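Local atomic coordinates of Aac(6')-ib (Escherichia coli, PDB entry 2BUE), a protein that probably transfers the acetyl group of acetyl-CoA to the 6'-amino group of aminoglycosides such as kanamycin B, giving bacteria resistance to these antibiotics. Residues S25-M31 with T79-L85; E88-Y92 with L120-Q126; L39-N44 with R58-V64. The protein carries 2 engineered substitutions. All coordinates share one frame; numbering follows the deposited sequence.

Interaction 1. Residues S25-M31 with T79-L85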
loop_
_atom_site.group_PDB
_atom_site.type_symbol
_atom_site.label_atom_id
_atom_site.label_comp_id
_atom_site.label_asym_id
_atom_site.label_seq_id
_atom_site.Cartn_x
_atom_site.Cartn_y
_atom_site.Cartn_z
ATOM N N SER A 25 -0.376 -7.100 17.642
ATOM C CA SER A 25 -0.989 -7.371 16.352
ATOM C C SER A 25 -1.308 -6.084 15.598
ATOM O O SER A 25 -1.956 -5.189 16.141
ATOM C CB SER A 25 -2.279 -8.161 16.563
ATOM O OG SER A 25 -2.743 -8.712 15.339
ATOM N N VAL A 26 -0.887 -6.016 14.339
ATOM C CA VAL A 26 -1.291 -4.898 13.476
ATOM C C VAL A 26 -2.587 -5.229 12.736
ATOM O O VAL A 26 -2.673 -6.243 12.046
ATOM C CB VAL A 26 -0.192 -4.514 12.458
ATOM C CG1 VAL A 26 -0.707 -3.413 11.496
ATOM C CG2 VAL A 26 1.073 -4.073 13.169
ATOM N N THR A 27 -3.590 -4.363 12.879
ATOM C CA THR A 27 -4.863 -4.549 12.199
ATOM C C THR A 27 -5.177 -3.376 11.265
ATOM O O THR A 27 -4.482 -2.354 11.285
ATOM C CB THR A 27 -6.034 -4.769 13.185
ATOM O OG1 THR A 27 -6.158 -3.653 14.061
ATOM C CG2 THR A 27 -5.794 -6.061 14.011
ATOM N N LEU A 28 -6.196 -3.563 10.440
ATOM C CA LEU A 28 -6.613 -2.526 9.494
ATOM C C LEU A 28 -8.059 -2.186 9.663
ATOM O O LEU A 28 -8.909 -3.085 9.805
ATOM C CB LEU A 28 -6.400 -2.989 8.061
ATOM C CG LEU A 28 -4.955 -3.363 7.722
ATOM C CD1 LEU A 28 -4.963 -4.349 6.574
ATOM C CD2 LEU A 28 -4.100 -2.130 7.415
ATOM N N ARG A 29 -8.344 -0.890 9.620
ATOM C CA ARG A 29 -9.711 -0.409 9.543
ATOM C C ARG A 29 -9.825 0.505 8.350
ATOM O O ARG A 29 -8.818 1.082 7.925
ATOM C CB ARG A 29 -10.077 0.365 10.822
ATOM C CG ARG A 29 -9.265 1.643 11.063
ATOM C CD ARG A 29 -9.811 2.398 12.287
ATOM N NE ARG A 29 -9.053 3.604 12.618
ATOM C CZ ARG A 29 -9.173 4.772 11.982
ATOM N NH1 ARG A 29 -10.009 4.910 10.933
ATOM N NH2 ARG A 29 -8.441 5.799 12.405
ATOM N N LEU A 30 -11.033 0.661 7.813
ATOM C CA LEU A 30 -11.250 1.655 6.755
ATOM C C LEU A 30 -10.892 3.031 7.282
ATOM O O LEU A 30 -11.202 3.370 8.431
ATOM C CB LEU A 30 -12.696 1.684 6.242
ATOM C CG LEU A 30 -13.223 0.532 5.398
ATOM C CD1 LEU A 30 -14.726 0.755 5.123
ATOM C CD2 LEU A 30 -12.453 0.364 4.054
ATOM N N MET A 31 -10.233 3.823 6.444
ATOM C CA MET A 31 -10.050 5.236 6.748
ATOM C C MET A 31 -11.369 5.976 6.505
ATOM O O MET A 31 -12.126 5.627 5.597
ATOM C CB MET A 31 -8.968 5.812 5.827
ATOM C CG MET A 31 -8.470 7.177 6.307
ATOM S SD MET A 31 -7.226 7.915 5.258
ATOM C CE MET A 31 -8.174 8.491 3.880
ATOM N N THR A 79 -9.025 1.952 -2.166
ATOM C CA THR A 79 -9.599 1.839 -0.823
ATOM C C THR A 79 -8.550 2.157 0.235
ATOM O O THR A 79 -7.514 1.478 0.302
ATOM C CB THR A 79 -10.153 0.409 -0.582
ATOM O OG1 THR A 79 -11.128 0.098 -1.583
ATOM C CG2 THR A 79 -10.761 0.274 0.811
ATOM N N PRO A 80 -8.804 3.200 1.051
ATOM C CA PRO A 80 -7.861 3.609 2.101
ATOM C C PRO A 80 -8.101 2.945 3.447
ATOM O O PRO A 80 -9.270 2.785 3.876
ATOM C CB PRO A 80 -8.098 5.127 2.210
ATOM C CG PRO A 80 -9.603 5.285 1.945
ATOM C CD PRO A 80 -9.971 4.115 0.976
ATOM N N TYR A 81 -7.001 2.591 4.117
ATOM C CA TYR A 81 -7.032 1.988 5.453
ATOM C C TYR A 81 -6.137 2.747 6.435
ATOM O O TYR A 81 -5.138 3.356 6.026
ATOM C CB TYR A 81 -6.508 0.540 5.422
ATOM C CG TYR A 81 -7.110 -0.307 4.344
ATOM C CD1 TYR A 81 -8.346 -0.930 4.526
ATOM C CD2 TYR A 81 -6.445 -0.474 3.131
ATOM C CE1 TYR A 81 -8.914 -1.706 3.497
ATOM C CE2 TYR A 81 -6.982 -1.247 2.090
ATOM C CZ TYR A 81 -8.228 -1.847 2.282
ATOM O OH TYR A 81 -8.745 -2.627 1.275
ATOM N N ILE A 82 -6.491 2.670 7.716
ATOM C CA ILE A 82 -5.601 3.065 8.793
ATOM C C ILE A 82 -5.132 1.794 9.498
ATOM O O ILE A 82 -5.950 0.935 9.862
ATOM C CB ILE A 82 -6.258 4.063 9.799
ATOM C CG1 ILE A 82 -6.677 5.348 9.065
ATOM C CG2 ILE A 82 -5.263 4.333 10.965
ATOM C CD1 ILE A 82 -5.514 6.170 8.467
ATOM N N ALA A 83 -3.814 1.678 9.646
ATOM C CA ALA A 83 -3.198 0.584 10.391
ATOM C C ALA A 83 -3.198 0.920 11.870
ATOM O O ALA A 83 -2.791 2.033 12.270
ATOM C CB ALA A 83 -1.782 0.345 9.902
ATOM N N MET A 84 -3.628 -0.058 12.673
ATOM C CA MET A 84 -3.760 0.108 14.127
ATOM C C MET A 84 -2.870 -0.870 14.894
ATOM O O MET A 84 -2.730 -2.024 14.497
ATOM C CB MET A 84 -5.210 -0.151 14.550
ATOM C CG MET A 84 -6.254 0.695 13.839
ATOM S SD MET A 84 -6.145 2.432 14.293
ATOM C CE MET A 84 -6.506 2.337 16.064
ATOM N N LEU A 85 -2.282 -0.391 15.988
ATOM C CA LEU A 85 -1.484 -1.230 16.878
ATOM C C LEU A 85 -1.758 -0.787 18.302
ATOM O O LEU A 85 -1.587 0.395 18.636
ATOM C CB LEU A 85 0.010 -1.098 16.572
ATOM C CG LEU A 85 1.003 -1.763 17.542
ATOM C CD1 LEU A 85 0.916 -3.300 17.421
ATOM C CD2 LEU A 85 2.439 -1.265 17.342
HETATM O O HOH W 1 -12.172 3.684 3.224
#

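Interaction 2. Residues E88-Y92 with L120-Q126. With COA (coenzyme A), chain B.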
loop_
_atom_site.group_PDB
_atom_site.type_symbol
_atom_site.label_atom_id
_atom_site.label_comp_id
_atom_site.label_asym_id
_atom_site.label_seq_id
_atom_site.Cartn_x
_atom_site.Cartn_y
_atom_site.Cartn_z
ATOM N N GLU A 88 -3.781 2.353 18.778
ATOM C CA GLU A 88 -3.220 3.587 18.211
ATOM C C GLU A 88 -3.093 3.482 16.689
ATOM O O GLU A 88 -2.689 2.433 16.185
ATOM C CB GLU A 88 -1.826 3.899 18.775
ATOM C CG GLU A 88 -1.789 4.218 20.270
ATOM C CD GLU A 88 -2.476 5.523 20.608
ATOM O OE1 GLU A 88 -2.334 6.506 19.833
ATOM O OE2 GLU A 88 -3.163 5.567 21.652
ATOM N N PRO A 89 -3.421 4.573 15.963
ATOM C CA PRO A 89 -3.153 4.601 14.520
ATOM C C PRO A 89 -1.652 4.731 14.256
ATOM O O PRO A 89 -0.999 5.647 14.774
ATOM C CB PRO A 89 -3.937 5.824 14.032
ATOM C CG PRO A 89 -4.023 6.746 15.238
ATOM C CD PRO A 89 -4.039 5.826 16.450
ATOM N N ILE A 90 -1.094 3.799 13.484
ATOM C CA ILE A 90 0.345 3.796 13.233
ATOM C C ILE A 90 0.757 3.880 11.753
ATOM O O ILE A 90 1.944 3.923 11.423
ATOM C CB ILE A 90 1.046 2.577 13.911
ATOM C CG1 ILE A 90 0.491 1.252 13.362
ATOM C CG2 ILE A 90 0.891 2.671 15.418
ATOM C CD1 ILE A 90 1.505 0.139 13.158
ATOM N N GLY A 91 -0.213 3.923 10.856
ATOM C CA GLY A 91 0.150 4.055 9.454
ATOM C C GLY A 91 -1.055 4.140 8.551
ATOM O O GLY A 91 -2.211 4.032 9.010
ATOM N N TYR A 92 -0.763 4.327 7.272
ATOM C CA TYR A 92 -1.779 4.445 6.244
ATOM C C TYR A 92 -1.499 3.361 5.210
ATOM O O TYR A 92 -0.345 3.109 4.884
ATOM C CB TYR A 92 -1.707 5.825 5.566
ATOM C CG TYR A 92 -2.530 5.911 4.297
ATOM C CD1 TYR A 92 -3.890 6.244 4.343
ATOM C CD2 TYR A 92 -1.944 5.664 3.038
ATOM C CE1 TYR A 92 -4.652 6.319 3.157
ATOM C CE2 TYR A 92 -2.704 5.722 1.838
ATOM C CZ TYR A 92 -4.066 6.054 1.929
ATOM O OH TYR A 92 -4.833 6.140 0.792
ATOM N N LEU A 120 2.466 3.162 4.366
ATOM C CA LEU A 120 3.474 3.940 5.084
ATOM C C LEU A 120 3.242 3.781 6.590
ATOM O O LEU A 120 2.105 3.611 7.049
ATOM C CB LEU A 120 3.412 5.419 4.675
ATOM C CG LEU A 120 2.108 6.172 5.009
ATOM C CD1 LEU A 120 2.191 6.821 6.401
ATOM C CD2 LEU A 120 1.781 7.216 3.941
ATOM N N LEU A 121 4.341 3.847 7.337
ATOM C CA LEU A 121 4.295 3.914 8.794
ATOM C C LEU A 121 4.424 5.374 9.243
ATOM O O LEU A 121 5.334 6.102 8.825
ATOM C CB LEU A 121 5.442 3.089 9.407
ATOM C CG LEU A 121 5.337 1.563 9.272
ATOM C CD1 LEU A 121 6.569 0.894 9.943
ATOM C CD2 LEU A 121 4.008 1.076 9.873
ATOM N N ALA A 122 3.527 5.774 10.128
ATOM C CA ALA A 122 3.402 7.162 10.565
ATOM C C ALA A 122 4.610 7.713 11.343
ATOM O O ALA A 122 4.923 8.898 11.222
ATOM C CB ALA A 122 2.140 7.305 11.420
ATOM N N ASN A 123 5.261 6.857 12.137
ATOM C CA ASN A 123 6.222 7.308 13.161
ATOM C C ASN A 123 7.661 6.907 12.850
ATOM O O ASN A 123 7.972 5.721 12.741
ATOM C CB ASN A 123 5.808 6.766 14.532
ATOM C CG ASN A 123 4.445 7.295 14.986
ATOM O OD1 ASN A 123 4.186 8.498 14.939
ATOM N ND2 ASN A 123 3.567 6.402 15.387
ATOM N N ALA A 124 8.535 7.904 12.701
ATOM C CA ALA A 124 9.939 7.644 12.386
ATOM C C ALA A 124 10.544 6.650 13.376
ATOM O O ALA A 124 11.346 5.794 13.000
ATOM C CB ALA A 124 10.731 8.945 12.392
ATOM N N SER A 125 10.129 6.763 14.632
ATOM C CA SER A 125 10.667 5.927 15.720
ATOM C C SER A 125 10.334 4.443 15.575
ATOM O O SER A 125 10.980 3.588 16.200
ATOM C CB SER A 125 10.199 6.446 17.087
ATOM O OG SER A 125 8.808 6.259 17.276
ATOM N N GLN A 126 9.339 4.141 14.738
ATOM C CA GLN A 126 8.844 2.773 14.598
ATOM C C GLN A 126 9.291 2.085 13.314
ATOM O O GLN A 126 8.807 0.990 13.021
ATOM C CB GLN A 126 7.304 2.742 14.728
ATOM C CG GLN A 126 6.766 3.114 16.113
ATOM C CD GLN A 126 5.242 3.131 16.207
ATOM O OE1 GLN A 126 4.550 3.721 15.374
ATOM N NE2 GLN A 126 4.709 2.480 17.238
HETATM N N1A COA B . 18.134 -0.227 2.939
HETATM C C2A COA B . 17.959 -1.512 2.635
HETATM N N3A COA B . 17.363 -2.343 3.477
HETATM C C4A COA B . 16.925 -1.889 4.665
HETATM C C5A COA B . 17.090 -0.560 5.017
HETATM C C6A COA B . 17.715 0.287 4.115
HETATM N N6A COA B . 17.886 1.576 4.429
HETATM N N7A COA B . 16.574 -0.381 6.232
HETATM C C8A COA B . 16.100 -1.555 6.639
HETATM N N9A COA B . 16.323 -2.469 5.688
HETATM C C1B COA B . 15.932 -3.873 5.731
HETATM C C2B COA B . 15.759 -4.218 7.196
HETATM O O2B COA B . 16.992 -4.761 7.677
HETATM C C3B COA B . 14.625 -5.237 7.140
HETATM O O3B COA B . 15.130 -6.481 6.645
HETATM P P3B COA B . 15.670 -7.607 7.646
HETATM O O7A COA B . 15.879 -8.903 6.698
HETATM O O8A COA B . 14.464 -7.950 8.652
HETATM O O9A COA B . 16.918 -7.182 8.342
HETATM C C4B COA B . 13.715 -4.653 6.047
HETATM O O4B COA B . 14.576 -3.864 5.180
HETATM C C5B COA B . 12.485 -3.828 6.433
HETATM O O5B COA B . 11.493 -4.611 7.109
HETATM P P1A COA B . 10.597 -3.878 8.255
HETATM O O1A COA B . 9.326 -4.656 8.489
HETATM O O2A COA B . 11.391 -3.489 9.448
HETATM O O3A COA B . 10.212 -2.551 7.461
HETATM P P2A COA B . 9.498 -1.259 8.156
HETATM O O4A COA B . 8.822 -1.689 9.395
HETATM O O5A COA B . 10.425 -0.089 8.168
HETATM O O6A COA B . 8.365 -0.974 7.032
HETATM C CBP COA B . 7.989 0.588 5.206
HETATM C CCP COA B . 8.708 -0.705 5.645
HETATM C CDP COA B . 8.398 0.886 3.745
HETATM C CEP COA B . 6.458 0.356 5.301
HETATM C CAP COA B . 8.420 1.764 6.147
HETATM O OAP COA B . 9.855 1.793 6.294
HETATM C C9P COA B . 7.879 3.136 5.686
HETATM O O9P COA B . 6.681 3.399 5.816
HETATM N N8P COA B . 8.792 3.982 5.158
HETATM C C7P COA B . 8.449 5.335 4.666
HETATM C C6P COA B . 7.361 5.274 3.562
HETATM C C5P COA B . 7.638 4.229 2.454
HETATM O O5P COA B . 8.779 4.017 2.032
HETATM N N4P COA B . 6.556 3.590 1.979
HETATM C C3P COA B . 6.686 2.545 0.942
HETATM C C2P COA B . 6.657 3.100 -0.480
HETATM S S1P COA B . 6.659 1.761 -1.756
HETATM O O HOH W 2 4.411 4.102 12.669
#

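Interaction 3. Residues L39-N44 with R58-V64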
loop_
_atom_site.group_PDB
_atom_site.type_symbol
_atom_site.label_atom_id
_atom_site.label_comp_id
_atom_site.label_asym_id
_atom_site.label_seq_id
_atom_site.Cartn_x
_atom_site.Cartn_y
_atom_site.Cartn_z
ATOM N N LEU A 39 -3.847 12.220 8.499
ATOM C CA LEU A 39 -3.105 11.815 7.291
ATOM C C LEU A 39 -2.268 12.983 6.713
ATOM O O LEU A 39 -1.103 12.802 6.334
ATOM C CB LEU A 39 -4.071 11.222 6.257
ATOM C CG LEU A 39 -3.405 10.739 4.971
ATOM C CD1 LEU A 39 -2.435 9.578 5.290
ATOM C CD2 LEU A 39 -4.505 10.356 3.963
ATOM N N TYR A 40 -2.854 14.178 6.692
ATOM C CA TYR A 40 -2.137 15.387 6.262
ATOM C C TYR A 40 -0.859 15.587 7.093
ATOM O O TYR A 40 0.238 15.775 6.542
ATOM C CB TYR A 40 -3.079 16.600 6.347
ATOM C CG TYR A 40 -2.355 17.928 6.397
ATOM C CD1 TYR A 40 -1.656 18.419 5.284
ATOM C CD2 TYR A 40 -2.347 18.676 7.571
ATOM C CE1 TYR A 40 -0.980 19.650 5.358
ATOM C CE2 TYR A 40 -1.693 19.908 7.646
ATOM C CZ TYR A 40 -1.018 20.387 6.546
ATOM O OH TYR A 40 -0.359 21.588 6.608
ATOM N N GLU A 41 -0.994 15.525 8.417
ATOM C CA GLU A 41 0.171 15.616 9.285
ATOM C C GLU A 41 1.229 14.563 8.886
ATOM O O GLU A 41 2.401 14.908 8.669
ATOM C CB GLU A 41 -0.210 15.500 10.760
ATOM C CG GLU A 41 1.025 15.549 11.632
ATOM C CD GLU A 41 0.739 15.549 13.128
ATOM O OE1 GLU A 41 -0.439 15.490 13.537
ATOM O OE2 GLU A 41 1.749 15.609 13.878
ATOM N N TRP A 42 0.800 13.299 8.779
ATOM C CA TRP A 42 1.700 12.201 8.379
ATOM C C TRP A 42 2.423 12.446 7.057
ATOM O O TRP A 42 3.646 12.229 6.960
ATOM C CB TRP A 42 0.922 10.886 8.284
ATOM C CG TRP A 42 0.430 10.362 9.597
ATOM C CD1 TRP A 42 0.698 10.851 10.851
ATOM C CD2 TRP A 42 -0.398 9.213 9.773
ATOM N NE1 TRP A 42 0.070 10.067 11.807
ATOM C CE2 TRP A 42 -0.607 9.053 11.165
ATOM C CE3 TRP A 42 -0.989 8.297 8.877
ATOM C CZ2 TRP A 42 -1.382 7.997 11.696
ATOM C CZ3 TRP A 42 -1.763 7.246 9.399
ATOM C CH2 TRP A 42 -1.938 7.101 10.804
ATOM N N LEU A 43 1.680 12.869 6.035
ATOM C CA LEU A 43 2.230 13.028 4.693
ATOM C C LEU A 43 3.274 14.151 4.594
ATOM O O LEU A 43 3.975 14.278 3.591
ATOM C CB LEU A 43 1.117 13.205 3.640
ATOM C CG LEU A 43 0.240 11.962 3.428
ATOM C CD1 LEU A 43 -0.887 12.346 2.490
ATOM C CD2 LEU A 43 1.069 10.796 2.837
ATOM N N ASN A 44 3.356 14.957 5.648
ATOM C CA ASN A 44 4.362 16.009 5.736
ATOM C C ASN A 44 5.516 15.717 6.700
ATOM O O ASN A 44 6.359 16.602 6.976
ATOM C CB ASN A 44 3.667 17.343 6.055
ATOM C CG ASN A 44 2.952 17.913 4.835
ATOM O OD1 ASN A 44 3.581 18.523 3.961
ATOM N ND2 ASN A 44 1.641 17.719 4.767
ATOM N N ARG A 58 4.596 16.686 0.049
ATOM C CA ARG A 58 4.210 17.789 0.933
ATOM C C ARG A 58 2.890 18.449 0.532
ATOM O O ARG A 58 2.835 19.674 0.298
ATOM C CB ARG A 58 5.338 18.810 1.060
ATOM C CG ARG A 58 6.550 18.214 1.732
ATOM C CD ARG A 58 7.527 19.266 2.199
ATOM N NE ARG A 58 8.574 18.675 3.039
ATOM C CZ ARG A 58 8.406 18.294 4.302
ATOM N NH1 ARG A 58 9.425 17.755 4.971
ATOM N NH2 ARG A 58 7.221 18.433 4.897
ATOM N N PRO A 59 1.806 17.658 0.509
ATOM C CA PRO A 59 0.499 18.185 0.140
ATOM C C PRO A 59 -0.022 19.135 1.213
ATOM O O PRO A 59 0.274 18.960 2.411
ATOM C CB PRO A 59 -0.383 16.939 0.122
ATOM C CG PRO A 59 0.252 16.056 1.151
ATOM C CD PRO A 59 1.733 16.245 0.933
ATOM N N THR A 60 -0.801 20.117 0.789
ATOM C CA THR A 60 -1.494 20.995 1.734
ATOM C C THR A 60 -2.647 20.207 2.363
ATOM O O THR A 60 -3.012 19.123 1.883
ATOM C CB THR A 60 -2.103 22.219 1.016
ATOM O OG1 THR A 60 -3.116 21.754 0.110
ATOM C CG2 THR A 60 -1.038 23.043 0.294
ATOM N N LEU A 61 -3.238 20.751 3.415
ATOM C CA LEU A 61 -4.417 20.129 4.009
ATOM C C LEU A 61 -5.525 19.981 2.958
ATOM O O LEU A 61 -6.149 18.911 2.857
ATOM C CB LEU A 61 -4.905 20.961 5.215
ATOM C CG LEU A 61 -6.197 20.466 5.871
ATOM C CD1 LEU A 61 -6.075 19.013 6.396
ATOM C CD2 LEU A 61 -6.613 21.424 6.982
ATOM N N ALA A 62 -5.761 21.044 2.180
ATOM C CA ALA A 62 -6.778 20.995 1.106
ATOM C C ALA A 62 -6.475 19.886 0.095
ATOM O O ALA A 62 -7.396 19.170 -0.340
ATOM C CB ALA A 62 -6.872 22.339 0.378
ATOM N N ASP A 63 -5.207 19.765 -0.302
ATOM C CA ASP A 63 -4.779 18.673 -1.209
ATOM C C ASP A 63 -5.198 17.325 -0.642
ATOM O O ASP A 63 -5.809 16.491 -1.343
ATOM C CB ASP A 63 -3.265 18.661 -1.389
ATOM C CG ASP A 63 -2.748 19.795 -2.256
ATOM O OD1 ASP A 63 -3.555 20.426 -2.987
ATOM O OD2 ASP A 63 -1.519 20.037 -2.192
ATOM N N VAL A 64 -4.893 17.104 0.635
ATOM C CA VAL A 64 -5.173 15.792 1.241
ATOM C C VAL A 64 -6.683 15.589 1.350
ATOM O O VAL A 64 -7.202 14.489 1.092
ATOM C CB VAL A 64 -4.475 15.618 2.610
ATOM C CG1 VAL A 64 -4.905 14.293 3.285
ATOM C CG2 VAL A 64 -2.961 15.643 2.461
HETATM O O HOH W 3 -1.708 22.970 4.627
HETATM O O HOH W 4 4.200 13.534 0.968
HETATM O O HOH W 5 5.532 20.378 4.444
#

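Interaction 1. Residues S25-M31 with T79-L85
Thr27 and Met84 bond backbone to backbone in both directions, Met84 N reaching Thr27 O at 2.8 Å, and Arg29 and Ile82 repeat the exchange two residues on. Between these hydrogen-bonded pairs sits the non-hydrogen-bonded pair Leu28 and Ala83, where CD2 of Leu28 lies 4.2 Å from CB of Ala83. Beyond Arg29 and Ile82, Met31 N donates to Pro80 O over 2.9 Å, coming from above the carbonyl plane, and a water bridges Pro80 O to Met31 O.

The side chain of Arg29 runs alongside that of Ile82 and lays one guanidinium face on it, with Ile82 CB 3.7 Å from CZ of Arg29. CG of Arg29 is wedged between its backbone N and carbonyl carbon (chi1 64°), and the extended chain beyond carries NE to a weak bond with Met84 SD. A salt bridge to Asp35 secures the guanidinium further out. Met31, its chain bent at the last torsion, sets CG 3.8 Å from Ile82 CG1 and CE against Pro80 CB. On the opposite face, Val26, Leu28, Tyr81 and Ala83 rest on helix 131-144. This is an antiparallel pairing of strand 26-30, at one edge of the chain's mixed GNAT sheet, with strand 78-85.

Interaction 2. Residues E88-Y92 with L120-Q126
Tyr92 and Leu120 exchange backbone hydrogen bonds as an antiparallel pair, with Leu120 N 2.9 Å from Tyr92 O, and Ala122 N donates to Ile90 O at 2.8 Å. Between them Gly91 CA sits 3.1 Å from Leu120 O, a close approach of backbone to backbone.

One water bridges the segments, donating to Ile90 O and Gln126 OE1 and accepting from Asn123 N. Asn123 ND2 braces the turn 123-126 by bonding to Gln126 OE1 at 2.9 Å, from above the plane of that carbonyl. OE1 thus takes two bonds, and the Gln126 side chain crosses that of Ile90 at about a right angle, OE1 nearest Ile90 CG2.

Among apolar contacts, Leu120 CG meets Tyr92 CB at 3.9 Å, brought there by a chi1 of 63° that sets CG between backbone N and carbonyl carbon.

Leu121 N donates to O9P of coenzyme A at 2.8 Å; Gln119 O, the amides of Gly128, Gly130 and Gly132, and the side chains of Thr133 and Lys169 hold other parts of it. Ile90 and Gly91 form a classic beta bulge against Ala83 of strand 78-85, while the far side of strand 114-121 diverges from its parallel neighbour 151-154, the GNAT cofactor cleft.

Interaction 3. Residues L39-N44 with R58-V64
Tyr40 turns its ring flat against the start of helix 61-68, and Leu61 CB stands almost on the ring normal, 3.9 Å from the ring centroid, in a CH-pi contact. CG of Tyr40 is anti to the backbone N (chi1 160°), which carries the ring out over Leu61. Pro59 O approaches the ring edge in its plane, 3.3 Å from CE1 of Tyr40, and a water links Tyr40 OH to Leu61 N.

Asn44 slides past Pro59 in the opposite direction. Its ND2 donates to Pro59 O at 3.0 Å, almost straight (172°) and in the plane of both groups, and also to Tyr40 O, so that two bonds fix the rotation of the amide. Arg58 crosses Asn44 at a slant, guanidinium and amide planes 27° apart; its NH2 donates to Asn44 O at 2.9 Å, and a water joins the same NH2 to Asn44 OD1.

Val64 CG2 lies 3.9 Å from Leu43 CD1. Thr60 and Asp63 bond reciprocally, Asp63 N to Thr60 OG1 at 2.9 Å, a capping box at the start of helix 61-68. The C-terminal part of helix 36-43 thus joins this helix on the aminoglycoside side of the fold, where Leu39 and Leu43 back Tyr68 of the ribostamycin pocket.

Three contacts in one chain show how chemistry follows place in the fold. Interactions 1 and 2 belong to the same sheet: strands 78-85 and 88-97 are neighbours, and Ala83 meets both Ile90 and Gly91. Interaction 1 closes an outer edge, partly buried and regular in its ladder. Interaction 2 is more fully buried; one strand edge pairs with 88-92 while Leu121 N, facing the other way, binds the cofactor, and a water bridges to the turn that follows. Interaction 3 joins helices rather than strands and lies farthest from the centre of the chain, relying on side-chain amide, guanidinium and ring contacts. Helix 36-43 ties all three together: Leu39 packs on Met31 and Tyr92, while Trp42 touches Ile82, Gly91 and Ala122.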